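Local coordinates for precorrin-8x Methyl Mutase (Thermus thermophilus, PDB 1V9C), which probably catalyses the methyl-group rearrangement of precorrin-8X in adenosylcobalamin biosynthesis, at residues L157-G162 with P179-E184. Numbering follows the deposited sequence.
Sequences LGMPVG and PWIVTE
Leu157 and Gly158 pair in parallel with Ile181 and Val182, joining two neighbouring strands in the buried interior of the mixed sheet. Gly158 N donates to Ile181 O at 2.8 Å. Leu157 CA also lies against Ile181 O, at 3.4 Å, in a CA-H...O contact. Gly158 O makes a second such contact with Val182 CA. Gly158 has no CB, and Val182 CG2 packs close to its backbone, 3.5 Å from Gly158 O. Strands 155-158 and 180-183, linked by helix 166-174, form a beta-alpha-beta crossover of the doubly wound alpha/beta fold. That helix packs on Val182. Helix 190-205 packs on Leu157 and Met159, on the other face. There Leu157 and Ile181 lie side by side, with Leu157 CD2 3.6 Å from Ile181 CD1. Met159 follows the strand. Its extended chain (chi2 171°, chi3 -175°) carries Met159 CE to 3.7 Å from Ile181 CG2. On the way Met159 CG passes Thr183 CG2 at 3.7 Å, the two side chains crossing at about a right angle. With Met159 replaced by alanine, the atoms beyond CB are gone, and a gap is likely to open beside Ile181 CG2 and Thr183 CG2. Thr183 OG1 touches Met159 CB but hydrogen-bonds to Lys187 O.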
loop_
_atom_site.group_PDB
_atom_site.type_symbol
_atom_site.label_atom_id
_atom_site.label_comp_id
_atom_site.label_asym_id
_atom_site.label_seq_id
_atom_site.Cartn_x
_atom_site.Cartn_y
_atom_site.Cartn_z
ATOM N N LEU B 157 -5.376 9.577 11.381
ATOM C CA LEU B 157 -5.831 9.195 10.052
ATOM C C LEU B 157 -6.461 7.800 10.185
ATOM O O LEU B 157 -5.763 6.791 10.305
ATOM C CB LEU B 157 -4.644 9.166 9.082
ATOM C CG LEU B 157 -3.841 10.460 8.920
ATOM C CD1 LEU B 157 -2.698 10.232 7.952
ATOM C CD2 LEU B 157 -4.741 11.571 8.426
ATOM N N GLY B 158 -7.789 7.754 10.192
ATOM C CA GLY B 158 -8.468 6.484 10.342
ATOM C C GLY B 158 -8.872 5.916 9.001
ATOM O O GLY B 158 -9.981 6.167 8.520
ATOM N N MET B 159 -7.963 5.154 8.399
ATOM C CA MET B 159 -8.205 4.556 7.097
ATOM C C MET B 159 -7.970 3.047 7.023
ATOM O O MET B 159 -7.288 2.561 6.114
ATOM C CB MET B 159 -7.353 5.276 6.057
ATOM C CG MET B 159 -7.524 6.790 6.095
ATOM S SD MET B 159 -6.318 7.703 5.044
ATOM C CE MET B 159 -6.725 9.341 5.443
ATOM N N PRO B 160 -8.503 2.280 7.990
ATOM C CA PRO B 160 -8.305 0.824 7.929
ATOM C C PRO B 160 -9.153 0.323 6.739
ATOM O O PRO B 160 -10.158 0.944 6.383
ATOM C CB PRO B 160 -8.888 0.318 9.254
ATOM C CG PRO B 160 -9.003 1.529 10.118
ATOM C CD PRO B 160 -9.308 2.650 9.162
ATOM N N VAL B 161 -8.755 -0.781 6.125
ATOM C CA VAL B 161 -9.510 -1.332 5.005
ATOM C C VAL B 161 -9.953 -2.701 5.484
ATOM O O VAL B 161 -9.277 -3.305 6.303
ATOM C CB VAL B 161 -8.613 -1.442 3.728
ATOM C CG1 VAL B 161 -7.378 -2.227 4.054
ATOM C CG2 VAL B 161 -9.388 -2.099 2.548
ATOM N N GLY B 162 -11.102 -3.182 5.027
ATOM C CA GLY B 162 -11.530 -4.494 5.476
ATOM C C GLY B 162 -13.010 -4.703 5.725
ATOM O O GLY B 162 -13.834 -3.811 5.509
ATOM N N PRO B 179 -8.682 15.773 16.217
ATOM C CA PRO B 179 -8.919 15.968 14.787
ATOM C C PRO B 179 -8.646 14.680 14.014
ATOM O O PRO B 179 -7.845 13.849 14.432
ATOM C CB PRO B 179 -7.970 17.109 14.434
ATOM C CG PRO B 179 -6.857 16.929 15.393
ATOM C CD PRO B 179 -7.522 16.546 16.681
ATOM N N TRP B 180 -9.332 14.494 12.898
ATOM C CA TRP B 180 -9.113 13.281 12.138
ATOM C C TRP B 180 -9.473 13.411 10.670
ATOM O O TRP B 180 -10.084 14.396 10.247
ATOM C CB TRP B 180 -9.933 12.148 12.748
ATOM C CG TRP B 180 -11.353 12.569 13.021
ATOM C CD1 TRP B 180 -11.877 12.951 14.225
ATOM C CD2 TRP B 180 -12.414 12.693 12.064
ATOM N NE1 TRP B 180 -13.198 13.303 14.077
ATOM C CE2 TRP B 180 -13.556 13.155 12.765
ATOM C CE3 TRP B 180 -12.514 12.459 10.687
ATOM C CZ2 TRP B 180 -14.781 13.390 12.131
ATOM C CZ3 TRP B 180 -13.731 12.694 10.056
ATOM C CH2 TRP B 180 -14.850 13.152 10.780
ATOM N N ILE B 181 -9.075 12.394 9.913
ATOM C CA ILE B 181 -9.357 12.280 8.489
ATOM C C ILE B 181 -9.679 10.807 8.326
ATOM O O ILE B 181 -8.912 9.932 8.755
ATOM C CB ILE B 181 -8.165 12.608 7.607
ATOM C CG1 ILE B 181 -7.637 14.008 7.926
ATOM C CG2 ILE B 181 -8.590 12.501 6.137
ATOM C CD1 ILE B 181 -6.501 14.433 7.040
ATOM N N VAL B 182 -10.820 10.543 7.706
ATOM C CA VAL B 182 -11.304 9.198 7.535
ATOM C C VAL B 182 -11.738 8.880 6.109
ATOM O O VAL B 182 -12.150 9.768 5.367
ATOM C CB VAL B 182 -12.513 8.974 8.504
ATOM C CG1 VAL B 182 -13.348 7.805 8.062
ATOM C CG2 VAL B 182 -12.006 8.721 9.916
ATOM N N THR B 183 -11.622 7.610 5.729
ATOM C CA THR B 183 -12.098 7.152 4.426
ATOM C C THR B 183 -13.329 6.328 4.802
ATOM O O THR B 183 -13.220 5.220 5.324
ATOM C CB THR B 183 -11.076 6.244 3.669
ATOM O OG1 THR B 183 -10.659 5.160 4.508
ATOM C CG2 THR B 183 -9.863 7.053 3.237
ATOM N N GLU B 184 -14.499 6.910 4.570
ATOM C CA GLU B 184 -15.778 6.283 4.889
ATOM C C GLU B 184 -15.926 4.916 4.229
ATOM O O GLU B 184 -15.503 4.721 3.091
ATOM C CB GLU B 184 -16.920 7.192 4.419
ATOM C CG GLU B 184 -16.827 8.637 4.895
ATOM C CD GLU B 184 -17.766 8.949 6.045
ATOM O OE1 GLU B 184 -17.511 8.486 7.180
ATOM O OE2 GLU B 184 -18.770 9.654 5.803
#